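Local coordinates for protein Cas13d (uncultured Ruminococcus sp, PDB 6IV9) that binds a CRISPR RNA to form a binary complex and, as a Cas13 effector with two HEPN domains, probably processes that RNA and cleaves target RNA, at residues A[588-593]-A[726-731]; A[620-625]-A[697-702]. The protein carries 2 engineered substitutions. All coordinates share one frame; numbering follows the deposited sequence.

Contact 1 of 2, residues A[588-593]-A[726-731]; sequences LTILGI and LYLTVM. With nucleotides of chain B.
With a chi1 of 170°, which sets CG opposite the backbone N, the Tyr727 phenol extends toward the last turn of helix 581-591, where Ile590 presents its carbonyl. The hydroxyl donates to that oxygen: Tyr727 OH lies 2.7 Å from Ile590 O. The bond is fairly straight at the acceptor, with a C=O...donor angle of 157° and the donor tilted slightly off the carbonyl plane. Ile590 O lies at the ring edge, near its plane, and the bond fixes the hydroxyl end of the phenol.

Apolar groups fill in beside the bond. Ile590 CG1 comes within 4.4 Å of Tyr727 CE2, the two side chains crossing obliquely. Leu591 points its CB away from helix 713-760 but bends its end back, bringing CD1 to 4.2 Å from Tyr727 CD2. One residue further along helix 713-760, Leu728 CD2 meets Ile590 CG2 at 4.5 Å, while Thr729 directs CG2 to the ribose of U38 of chain B.

The arrangement is a buried helix-helix contact of a largely helical protein, in which a tyrosine of helix 713-760 bonds a C-terminal carbonyl of helix 581-591.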
ATOM      1  N   LEU A 588     -21.648  11.080 -14.926  1.00 27.79           N
ATOM      2  CA  LEU A 588     -22.748  12.064 -14.792  1.00 27.66           C
ATOM      3  C   LEU A 588     -23.366  11.984 -13.394  1.00 26.07           C
ATOM      4  O   LEU A 588     -23.640  12.999 -12.848  1.00 29.15           O
ATOM      5  CB  LEU A 588     -23.793  11.789 -15.872  1.00 26.68           C
ATOM      6  CG  LEU A 588     -23.561  12.518 -17.187  1.00 26.65           C
ATOM      7  CD1 LEU A 588     -22.184  12.245 -17.735  1.00 28.77           C
ATOM      8  CD2 LEU A 588     -24.627  12.160 -18.200  1.00 29.53           C
ATOM      9  N   THR A 589     -23.564  10.785 -12.867  1.00 26.05           N
ATOM     10  CA  THR A 589     -24.166  10.585 -11.528  1.00 26.08           C
ATOM     11  C   THR A 589     -23.289  11.187 -10.425  1.00 28.16           C
ATOM     12  O   THR A 589     -23.821  11.799  -9.539  1.00 25.68           O
ATOM     13  CB  THR A 589     -24.412   9.096 -11.274  1.00 28.59           C
ATOM     14  OG1 THR A 589     -25.196   8.574 -12.336  1.00 29.86           O
ATOM     15  CG2 THR A 589     -25.091   8.823  -9.956  1.00 28.88           C
ATOM     16  N   ILE A 590     -21.977  11.006 -10.492  1.00 25.09           N
ATOM     17  CA  ILE A 590     -21.101  11.574  -9.435  1.00 25.24           C
ATOM     18  C   ILE A 590     -21.175  13.103  -9.457  1.00 27.79           C
ATOM     19  O   ILE A 590     -21.032  13.686  -8.419  1.00 26.28           O
ATOM     20  CB  ILE A 590     -19.670  10.995  -9.454  1.00 25.63           C
ATOM     21  CG1 ILE A 590     -19.094  10.901  -8.045  1.00 25.24           C
ATOM     22  CG2 ILE A 590     -18.741  11.737 -10.387  1.00 25.22           C
ATOM     23  CD1 ILE A 590     -17.840  10.095  -7.958  1.00 25.03           C
ATOM     24  N   LEU A 591     -21.260  13.693 -10.640  1.00 26.19           N
ATOM     25  CA  LEU A 591     -21.367  15.166 -10.783  1.00 27.88           C
ATOM     26  C   LEU A 591     -22.711  15.646 -10.232  1.00 32.53           C
ATOM     27  O   LEU A 591     -22.743  16.650  -9.561  1.00 29.07           O
ATOM     28  CB  LEU A 591     -21.228  15.503 -12.262  1.00 30.93           C
ATOM     29  CG  LEU A 591     -19.860  15.979 -12.729  1.00 36.57           C
ATOM     30  CD1 LEU A 591     -18.746  15.768 -11.730  1.00 34.19           C
ATOM     31  CD2 LEU A 591     -19.512  15.462 -14.099  1.00 35.64           C
ATOM     32  N   GLY A 592     -23.771  14.892 -10.500  1.00 25.94           N
ATOM     33  CA  GLY A 592     -25.140  15.226 -10.084  1.00 31.94           C
ATOM     34  C   GLY A 592     -26.060  15.275 -11.288  1.00 29.34           C
ATOM     35  O   GLY A 592     -25.864  16.108 -12.137  1.00 31.73           O
ATOM     36  N   ILE A 593     -27.028  14.373 -11.318  1.00 32.30           N
ATOM     37  CA  ILE A 593     -27.971  14.222 -12.456  1.00 33.72           C
ATOM     38  C   ILE A 593     -29.315  13.739 -11.914  1.00 37.38           C
ATOM     39  O   ILE A 593     -29.370  13.282 -10.779  1.00 36.28           O
ATOM     40  CB  ILE A 593     -27.379  13.226 -13.468  1.00 36.99           C
ATOM     41  CG1 ILE A 593     -27.946  13.407 -14.871  1.00 50.15           C
ATOM     42  CG2 ILE A 593     -27.554  11.806 -12.990  1.00 33.29           C
ATOM     43  CD1 ILE A 593     -27.199  14.387 -15.702  1.00 50.81           C
ATOM     44  N   LEU A 726     -11.098  19.489  -8.015  1.00 23.70           N
ATOM     45  CA  LEU A 726     -11.209  19.685  -6.552  1.00 24.55           C
ATOM     46  C   LEU A 726     -12.312  18.797  -5.989  1.00 22.72           C
ATOM     47  O   LEU A 726     -12.108  18.227  -4.962  1.00 22.65           O
ATOM     48  CB  LEU A 726     -11.516  21.149  -6.252  1.00 24.49           C
ATOM     49  CG  LEU A 726     -11.886  21.427  -4.801  1.00 28.59           C
ATOM     50  CD1 LEU A 726     -10.752  21.048  -3.877  1.00 28.27           C
ATOM     51  CD2 LEU A 726     -12.257  22.873  -4.610  1.00 35.89           C
ATOM     52  N   TYR A 727     -13.441  18.723  -6.679  1.00 22.01           N
ATOM     53  CA  TYR A 727     -14.572  17.909  -6.184  1.00 24.07           C
ATOM     54  C   TYR A 727     -14.141  16.448  -6.067  1.00 22.01           C
ATOM     55  O   TYR A 727     -14.331  15.859  -5.040  1.00 23.20           O
ATOM     56  CB  TYR A 727     -15.754  18.019  -7.148  1.00 23.48           C
ATOM     57  CG  TYR A 727     -16.866  17.046  -6.879  1.00 23.69           C
ATOM     58  CD1 TYR A 727     -17.545  17.063  -5.687  1.00 23.40           C
ATOM     59  CD2 TYR A 727     -17.216  16.077  -7.793  1.00 27.17           C
ATOM     60  CE1 TYR A 727     -18.561  16.172  -5.418  1.00 28.90           C
ATOM     61  CE2 TYR A 727     -18.224  15.168  -7.540  1.00 28.14           C
ATOM     62  CZ  TYR A 727     -18.907  15.214  -6.345  1.00 27.00           C
ATOM     63  OH  TYR A 727     -19.889  14.333  -6.057  1.00 25.14           O
ATOM     64  N   LEU A 728     -13.521  15.916  -7.106  1.00 21.18           N
ATOM     65  CA  LEU A 728     -13.082  14.502  -7.056  1.00 23.48           C
ATOM     66  C   LEU A 728     -12.031  14.307  -5.960  1.00 21.73           C
ATOM     67  O   LEU A 728     -12.076  13.306  -5.292  1.00 22.04           O
ATOM     68  CB  LEU A 728     -12.533  14.110  -8.425  1.00 21.96           C
ATOM     69  CG  LEU A 728     -13.581  13.995  -9.519  1.00 22.73           C
ATOM     70  CD1 LEU A 728     -12.943  13.670 -10.850  1.00 23.82           C
ATOM     71  CD2 LEU A 728     -14.621  12.965  -9.150  1.00 27.43           C
ATOM     72  N   THR A 729     -11.096  15.239  -5.843  1.00 21.92           N
ATOM     73  CA  THR A 729     -10.030  15.129  -4.823  1.00 22.17           C
ATOM     74  C   THR A 729     -10.644  15.126  -3.424  1.00 22.76           C
ATOM     75  O   THR A 729     -10.286  14.288  -2.639  1.00 22.67           O
ATOM     76  CB  THR A 729      -9.023  16.275  -4.937  1.00 22.78           C
ATOM     77  OG1 THR A 729      -8.429  16.220  -6.223  1.00 26.36           O
ATOM     78  CG2 THR A 729      -7.949  16.213  -3.882  1.00 26.57           C
ATOM     79  N   VAL A 730     -11.573  16.021  -3.157  1.00 21.04           N
ATOM     80  CA  VAL A 730     -12.132  16.081  -1.780  1.00 21.57           C
ATOM     81  C   VAL A 730     -12.871  14.784  -1.428  1.00 23.02           C
ATOM     82  O   VAL A 730     -12.686  14.280  -0.357  1.00 23.45           O
ATOM     83  CB  VAL A 730     -13.027  17.323  -1.628  1.00 23.92           C
ATOM     84  CG1 VAL A 730     -13.875  17.251  -0.386  1.00 25.77           C
ATOM     85  CG2 VAL A 730     -12.214  18.598  -1.674  1.00 26.27           C
ATOM     86  N   MET A 731     -13.726  14.301  -2.313  1.00 22.81           N
ATOM     87  CA  MET A 731     -14.471  13.050  -2.038  1.00 22.49           C
ATOM     88  C   MET A 731     -13.495  11.865  -1.954  1.00 21.22           C
ATOM     89  O   MET A 731     -13.673  11.026  -1.125  1.00 20.52           O
ATOM     90  CB  MET A 731     -15.580  12.828  -3.067  1.00 23.31           C
ATOM     91  CG  MET A 731     -16.560  13.979  -3.119  1.00 24.69           C
ATOM     92  SD  MET A 731     -17.056  14.673  -1.516  1.00 28.57           S
ATOM     93  CE  MET A 731     -17.926  13.296  -0.791  1.00 28.28           C
TER
ATOM     94  P     U B  38      -3.114  12.378  -2.165  1.00 28.21           P
ATOM     95  OP1   U B  38      -3.980  11.452  -1.511  1.00 28.95           O
ATOM     96  OP2   U B  38      -2.528  12.111  -3.454  1.00 29.16           O
ATOM     97  O5'   U B  38      -3.972  13.712  -2.266  1.00 29.51           O
ATOM     98  C5'   U B  38      -3.481  14.769  -3.001  1.00 27.31           C
ATOM     99  C4'   U B  38      -4.252  16.023  -2.651  1.00 29.35           C
ATOM    100  O4'   U B  38      -4.151  16.243  -1.225  1.00 32.83           O
ATOM    101  C3'   U B  38      -3.625  17.251  -3.278  1.00 29.65           C
ATOM    102  O3'   U B  38      -4.217  17.417  -4.570  1.00 27.46           O
ATOM    103  C2'   U B  38      -3.998  18.363  -2.299  1.00 33.66           C
ATOM    104  O2'   U B  38      -5.330  18.795  -2.465  1.00 32.42           O
ATOM    105  C1'   U B  38      -3.951  17.624  -0.971  1.00 37.92           C
ATOM    106  N1    U B  38      -2.687  17.802  -0.251  1.00 37.28           N
ATOM    107  C2    U B  38      -2.753  17.775   1.132  1.00 40.51           C
ATOM    108  O2    U B  38      -3.808  17.621   1.739  1.00 39.36           O
ATOM    109  N3    U B  38      -1.538  17.910   1.772  1.00 35.32           N
ATOM    110  C4    U B  38      -0.285  18.045   1.174  1.00 43.89           C
ATOM    111  O4    U B  38       0.731  18.145   1.881  1.00 42.63           O
ATOM    112  C5    U B  38      -0.306  18.005  -0.267  1.00 48.23           C
ATOM    113  C6    U B  38      -1.481  17.890  -0.912  1.00 34.44           C
TER

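Contact 2 of 2, residues A[620-625]-A[697-702]; sequences NFITNN and ISFDDF. With nucleotides of chain B.
Apolar contacts between Ile622 and Phe699 and between Phe621 and Phe702 join the two segments, with no hydrogen bond across them. Ile622 extends its CD1 methyl to the edge of the Phe699 ring, in the ring plane, 3.8 Å from CE1, and the two side chains cross at about a right angle. A trans first torsion at Phe699 (chi1 169°) carries the ring round to this methyl. Phe621 meets the base of Phe702, its CE2 being 4.3 Å from Phe702 CB. The Phe702 ring is packed from within its own segment, with Asp701 CB over the centre of one face and Ile697 CG1 at the edge.

Hydrogen bonds organise each segment separately. Phe621 O accepts from both the backbone N and the side chain of Asn625, whose ND2 is 2.9 Å from that oxygen. The same ND2 lies above one face of the Phe621 ring, displaced toward its rim. In 697-702, the Asp701 carboxylate reaches back to Ser698 through weak bonds, OD2 to the N and OD1 to OG.

Asn620 reaches the RNA instead. Its ND2 donates to OP2 of A50 of chain B at 2.7 Å and, almost linearly (175°), to OP1 of A49 of chain B at 3.0 Å, bridging consecutive phosphates. An aspartate here has no N-H to offer, and its carboxylate would probably repel both phosphates, leaving them without this clamp.

Around this contact, helix 581-591 packs on Ile622 and Phe699 through Ala587, Leu591 and Leu588. Helix 713-760 supplies Ile724 to both Phe621 and Phe702, and these two helices both border the place where helix 617-627 meets the loop after helix 683-696.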
ATOM      1  N   ASN A 620     -15.891  13.815 -24.743  1.00 28.70           N
ATOM      2  CA  ASN A 620     -14.425  13.864 -24.566  1.00 31.31           C
ATOM      3  C   ASN A 620     -14.079  14.591 -23.265  1.00 29.38           C
ATOM      4  O   ASN A 620     -13.188  14.154 -22.579  1.00 28.09           O
ATOM      5  CB  ASN A 620     -13.755  14.465 -25.795  1.00 30.35           C
ATOM      6  CG  ASN A 620     -13.942  13.603 -27.023  1.00 35.78           C
ATOM      7  OD1 ASN A 620     -14.276  12.441 -26.922  1.00 31.69           O
ATOM      8  ND2 ASN A 620     -13.719  14.172 -28.184  1.00 33.74           N
ATOM      9  N   PHE A 621     -14.780  15.674 -22.970  1.00 28.76           N
ATOM     10  CA  PHE A 621     -14.494  16.435 -21.734  1.00 27.54           C
ATOM     11  C   PHE A 621     -14.750  15.553 -20.511  1.00 25.42           C
ATOM     12  O   PHE A 621     -13.929  15.533 -19.645  1.00 28.83           O
ATOM     13  CB  PHE A 621     -15.343  17.702 -21.680  1.00 30.39           C
ATOM     14  CG  PHE A 621     -15.143  18.527 -20.437  1.00 29.08           C
ATOM     15  CD1 PHE A 621     -14.092  19.413 -20.338  1.00 31.48           C
ATOM     16  CD2 PHE A 621     -15.994  18.404 -19.360  1.00 28.93           C
ATOM     17  CE1 PHE A 621     -13.895  20.164 -19.195  1.00 31.57           C
ATOM     18  CE2 PHE A 621     -15.796  19.155 -18.219  1.00 30.49           C
ATOM     19  CZ  PHE A 621     -14.754  20.035 -18.143  1.00 30.35           C
ATOM     20  N   ILE A 622     -15.872  14.851 -20.483  1.00 24.82           N
ATOM     21  CA  ILE A 622     -16.221  13.949 -19.351  1.00 27.15           C
ATOM     22  C   ILE A 622     -15.205  12.806 -19.270  1.00 25.99           C
ATOM     23  O   ILE A 622     -14.816  12.441 -18.185  1.00 26.00           O
ATOM     24  CB  ILE A 622     -17.662  13.430 -19.501  1.00 29.43           C
ATOM     25  CG1 ILE A 622     -18.675  14.570 -19.429  1.00 32.59           C
ATOM     26  CG2 ILE A 622     -17.978  12.366 -18.475  1.00 28.17           C
ATOM     27  CD1 ILE A 622     -18.842  15.119 -18.051  1.00 36.17           C
ATOM     28  N   THR A 623     -14.828  12.251 -20.410  1.00 27.54           N
ATOM     29  CA  THR A 623     -13.850  11.150 -20.400  1.00 28.02           C
ATOM     30  C   THR A 623     -12.508  11.628 -19.843  1.00 27.15           C
ATOM     31  O   THR A 623     -11.990  10.983 -18.963  1.00 26.95           O
ATOM     32  CB  THR A 623     -13.623  10.647 -21.831  1.00 27.65           C
ATOM     33  OG1 THR A 623     -14.844  10.114 -22.326  1.00 28.79           O
ATOM     34  CG2 THR A 623     -12.527   9.616 -21.911  1.00 34.63           C
ATOM     35  N   ASN A 624     -11.987  12.737 -20.350  1.00 24.70           N
ATOM     36  CA  ASN A 624     -10.670  13.251 -19.907  1.00 26.30           C
ATOM     37  C   ASN A 624     -10.666  13.683 -18.444  1.00 27.45           C
ATOM     38  O   ASN A 624      -9.688  13.442 -17.791  1.00 29.05           O
ATOM     39  CB  ASN A 624     -10.240  14.477 -20.697  1.00 29.57           C
ATOM     40  CG  ASN A 624      -9.957  14.174 -22.144  1.00 37.19           C
ATOM     41  OD1 ASN A 624     -10.104  13.046 -22.572  1.00 38.22           O
ATOM     42  ND2 ASN A 624      -9.554  15.179 -22.888  1.00 36.88           N
ATOM     43  N   ASN A 625     -11.724  14.342 -17.986  1.00 28.81           N
ATOM     44  CA  ASN A 625     -11.719  14.930 -16.627  1.00 27.59           C
ATOM     45  C   ASN A 625     -12.369  14.057 -15.561  1.00 29.70           C
ATOM     46  O   ASN A 625     -12.143  14.334 -14.407  1.00 27.84           O
ATOM     47  CB  ASN A 625     -12.347  16.312 -16.664  1.00 27.99           C
ATOM     48  CG  ASN A 625     -11.494  17.225 -17.500  1.00 31.07           C
ATOM     49  OD1 ASN A 625     -10.456  17.665 -17.050  1.00 35.78           O
ATOM     50  ND2 ASN A 625     -11.884  17.426 -18.737  1.00 29.50           N
ATOM     51  N   ILE A 697     -22.538  21.529  -7.011  1.00 29.65           N
ATOM     52  CA  ILE A 697     -22.069  21.059  -8.344  1.00 28.29           C
ATOM     53  C   ILE A 697     -23.132  20.169  -9.009  1.00 26.32           C
ATOM     54  O   ILE A 697     -23.844  19.505  -8.311  1.00 28.31           O
ATOM     55  CB  ILE A 697     -20.749  20.291  -8.190  1.00 27.86           C
ATOM     56  CG1 ILE A 697     -20.074  20.064  -9.534  1.00 32.79           C
ATOM     57  CG2 ILE A 697     -20.983  18.976  -7.484  1.00 30.76           C
ATOM     58  CD1 ILE A 697     -18.702  19.503  -9.400  1.00 39.12           C
ATOM     59  N   SER A 698     -23.190  20.185 -10.329  1.00 28.19           N
ATOM     60  CA  SER A 698     -24.114  19.292 -11.062  1.00 27.93           C
ATOM     61  C   SER A 698     -23.557  19.059 -12.458  1.00 27.06           C
ATOM     62  O   SER A 698     -22.778  19.859 -12.914  1.00 28.13           O
ATOM     63  CB  SER A 698     -25.489  19.861 -11.131  1.00 35.40           C
ATOM     64  OG  SER A 698     -25.506  21.007 -11.942  1.00 36.16           O
ATOM     65  N   PHE A 699     -24.032  18.022 -13.131  1.00 27.82           N
ATOM     66  CA  PHE A 699     -23.582  17.743 -14.515  1.00 29.43           C
ATOM     67  C   PHE A 699     -23.989  18.905 -15.420  1.00 25.41           C
ATOM     68  O   PHE A 699     -23.251  19.283 -16.285  1.00 27.44           O
ATOM     69  CB  PHE A 699     -24.200  16.458 -15.056  1.00 31.71           C
ATOM     70  CG  PHE A 699     -23.980  16.295 -16.533  1.00 32.56           C
ATOM     71  CD1 PHE A 699     -22.712  16.133 -17.042  1.00 31.92           C
ATOM     72  CD2 PHE A 699     -25.036  16.324 -17.414  1.00 37.56           C
ATOM     73  CE1 PHE A 699     -22.503  15.975 -18.396  1.00 37.80           C
ATOM     74  CE2 PHE A 699     -24.825  16.172 -18.770  1.00 41.97           C
ATOM     75  CZ  PHE A 699     -23.561  16.004 -19.257  1.00 37.95           C
ATOM     76  N   ASP A 700     -25.119  19.520 -15.091  1.00 30.12           N
ATOM     77  CA  ASP A 700     -25.757  20.628 -15.849  1.00 34.34           C
ATOM     78  C   ASP A 700     -24.786  21.801 -15.966  1.00 34.81           C
ATOM     79  O   ASP A 700     -24.770  22.427 -16.996  1.00 35.94           O
ATOM     80  CB  ASP A 700     -27.037  21.080 -15.154  1.00 35.98           C
ATOM     81  CG  ASP A 700     -27.881  22.038 -15.967  1.00 50.89           C
ATOM     82  OD1 ASP A 700     -28.542  21.572 -16.880  1.00 55.61           O
ATOM     83  OD2 ASP A 700     -27.866  23.236 -15.670  1.00 51.47           O
ATOM     84  N   ASP A 701     -23.937  22.005 -14.967  1.00 31.86           N
ATOM     85  CA  ASP A 701     -22.965  23.127 -14.955  1.00 32.58           C
ATOM     86  C   ASP A 701     -21.982  23.027 -16.121  1.00 32.83           C
ATOM     87  O   ASP A 701     -21.427  24.051 -16.489  1.00 34.51           O
ATOM     88  CB  ASP A 701     -22.097  23.101 -13.707  1.00 32.81           C
ATOM     89  CG  ASP A 701     -22.847  23.430 -12.442  1.00 38.26           C
ATOM     90  OD1 ASP A 701     -23.970  23.899 -12.550  1.00 41.96           O
ATOM     91  OD2 ASP A 701     -22.302  23.208 -11.380  1.00 37.46           O
ATOM     92  N   PHE A 702     -21.719  21.815 -16.593  1.00 31.23           N
ATOM     93  CA  PHE A 702     -20.666  21.589 -17.614  1.00 29.79           C
ATOM     94  C   PHE A 702     -21.224  21.268 -18.990  1.00 30.24           C
ATOM     95  O   PHE A 702     -20.433  21.118 -19.879  1.00 37.11           O
ATOM     96  CB  PHE A 702     -19.789  20.431 -17.153  1.00 33.88           C
ATOM     97  CG  PHE A 702     -19.371  20.578 -15.719  1.00 34.51           C
ATOM     98  CD1 PHE A 702     -18.395  21.485 -15.365  1.00 37.23           C
ATOM     99  CD2 PHE A 702     -20.011  19.881 -14.719  1.00 32.57           C
ATOM    100  CE1 PHE A 702     -18.033  21.657 -14.044  1.00 38.13           C
ATOM    101  CE2 PHE A 702     -19.653  20.059 -13.401  1.00 29.54           C
ATOM    102  CZ  PHE A 702     -18.664  20.941 -13.069  1.00 32.59           C
TER
ATOM    103  P     A B  49     -11.356  16.716 -28.383  1.00 38.27           P
ATOM    104  OP1   A B  49     -12.770  17.013 -28.434  1.00 36.39           O
ATOM    105  OP2   A B  49     -10.669  16.001 -27.224  1.00 36.95           O
ATOM    106  O5'   A B  49     -10.873  15.851 -29.647  1.00 43.39           O
ATOM    107  C5'   A B  49     -11.185  16.291 -30.992  1.00 41.35           C
ATOM    108  C4'   A B  49     -10.595  15.337 -31.993  1.00 41.06           C
ATOM    109  O4'   A B  49      -9.160  15.370 -31.882  1.00 38.97           O
ATOM    110  C3'   A B  49     -10.984  13.861 -31.833  1.00 44.89           C
ATOM    111  O3'   A B  49     -12.220  13.638 -32.489  1.00 43.45           O
ATOM    112  C2'   A B  49      -9.795  13.145 -32.450  1.00 50.81           C
ATOM    113  O2'   A B  49      -9.831  13.162 -33.858  1.00 54.84           O
ATOM    114  C1'   A B  49      -8.645  14.075 -32.069  1.00 46.56           C
ATOM    115  N9    A B  49      -7.968  13.668 -30.853  1.00 51.59           N
ATOM    116  C8    A B  49      -8.153  14.078 -29.555  1.00 53.85           C
ATOM    117  N7    A B  49      -7.351  13.494 -28.700  1.00 50.21           N
ATOM    118  C5    A B  49      -6.620  12.609 -29.483  1.00 55.81           C
ATOM    119  C6    A B  49      -5.614  11.681 -29.172  1.00 61.17           C
ATOM    120  N6    A B  49      -5.150  11.481 -27.937  1.00 60.49           N
ATOM    121  N1    A B  49      -5.090  10.957 -30.188  1.00 59.47           N
ATOM    122  C2    A B  49      -5.555  11.161 -31.427  1.00 61.00           C
ATOM    123  N3    A B  49      -6.499  12.001 -31.842  1.00 62.59           N
ATOM    124  C4    A B  49      -6.987  12.712 -30.810  1.00 56.18           C
ATOM    125  P     A B  50     -13.287  12.606 -31.924  1.00 51.48           P
ATOM    126  OP1   A B  50     -14.554  12.811 -32.626  1.00 52.77           O
ATOM    127  OP2   A B  50     -13.321  12.705 -30.436  1.00 55.46           O
ATOM    128  O5'   A B  50     -12.566  11.226 -32.189  1.00 59.62           O
ATOM    129  C5'   A B  50     -12.491  10.688 -33.508  1.00 67.04           C
ATOM    130  C4'   A B  50     -11.757   9.377 -33.468  1.00 71.44           C
ATOM    131  O4'   A B  50     -10.372   9.628 -33.116  1.00 74.09           O
ATOM    132  C3'   A B  50     -12.198   8.362 -32.413  1.00 77.73           C
ATOM    133  O3'   A B  50     -13.451   7.676 -32.601  1.00 62.76           O
ATOM    134  C2'   A B  50     -10.976   7.443 -32.375  1.00 84.61           C
ATOM    135  O2'   A B  50     -11.081   6.414 -33.338  1.00 91.41           O
ATOM    136  C1'   A B  50      -9.819   8.445 -32.573  1.00 84.78           C
ATOM    137  N9    A B  50      -9.155   8.779 -31.311  1.00 93.49           N
ATOM    138  C8    A B  50      -9.527   9.708 -30.368  1.00 86.24           C
ATOM    139  N7    A B  50      -8.764   9.713 -29.302  1.00 83.18           N
ATOM    140  C5    A B  50      -7.834   8.712 -29.553  1.00 96.95           C
ATOM    141  C6    A B  50      -6.750   8.221 -28.809  1.00 91.38           C
ATOM    142  N6    A B  50      -6.402   8.695 -27.613  1.00 93.59           N
ATOM    143  N1    A B  50      -6.024   7.214 -29.344  1.00 96.82           N
ATOM    144  C2    A B  50      -6.375   6.735 -30.545  1.00 96.50           C
ATOM    145  N3    A B  50      -7.375   7.112 -31.339  1.00102.34           N
ATOM    146  C4    A B  50      -8.071   8.120 -30.781  1.00100.70           C
TER

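Contact 2 is nested along the chain inside the loop closed by contact 1, and their centres are 9 Å apart. They touch directly: Gly592 O is 2.8 Å from Phe699 N, a probable hydrogen bond tying the end of helix 581-591 to segment 697-702. Beside it, Ile593 CD1 packs 3.4 Å from Phe699 CD2. A second junction lies between segments 726-731 and 620-625, where Leu728 CD1 is 3.7 Å from Asn625 O. Arg645 also spans both, bonding Ile697 O and, weakly, Leu591 O. In both contacts one segment also faces the bound RNA of chain B, 726-731 at U38 and 620-625 at A49 and A50, though through residues that do not pack across.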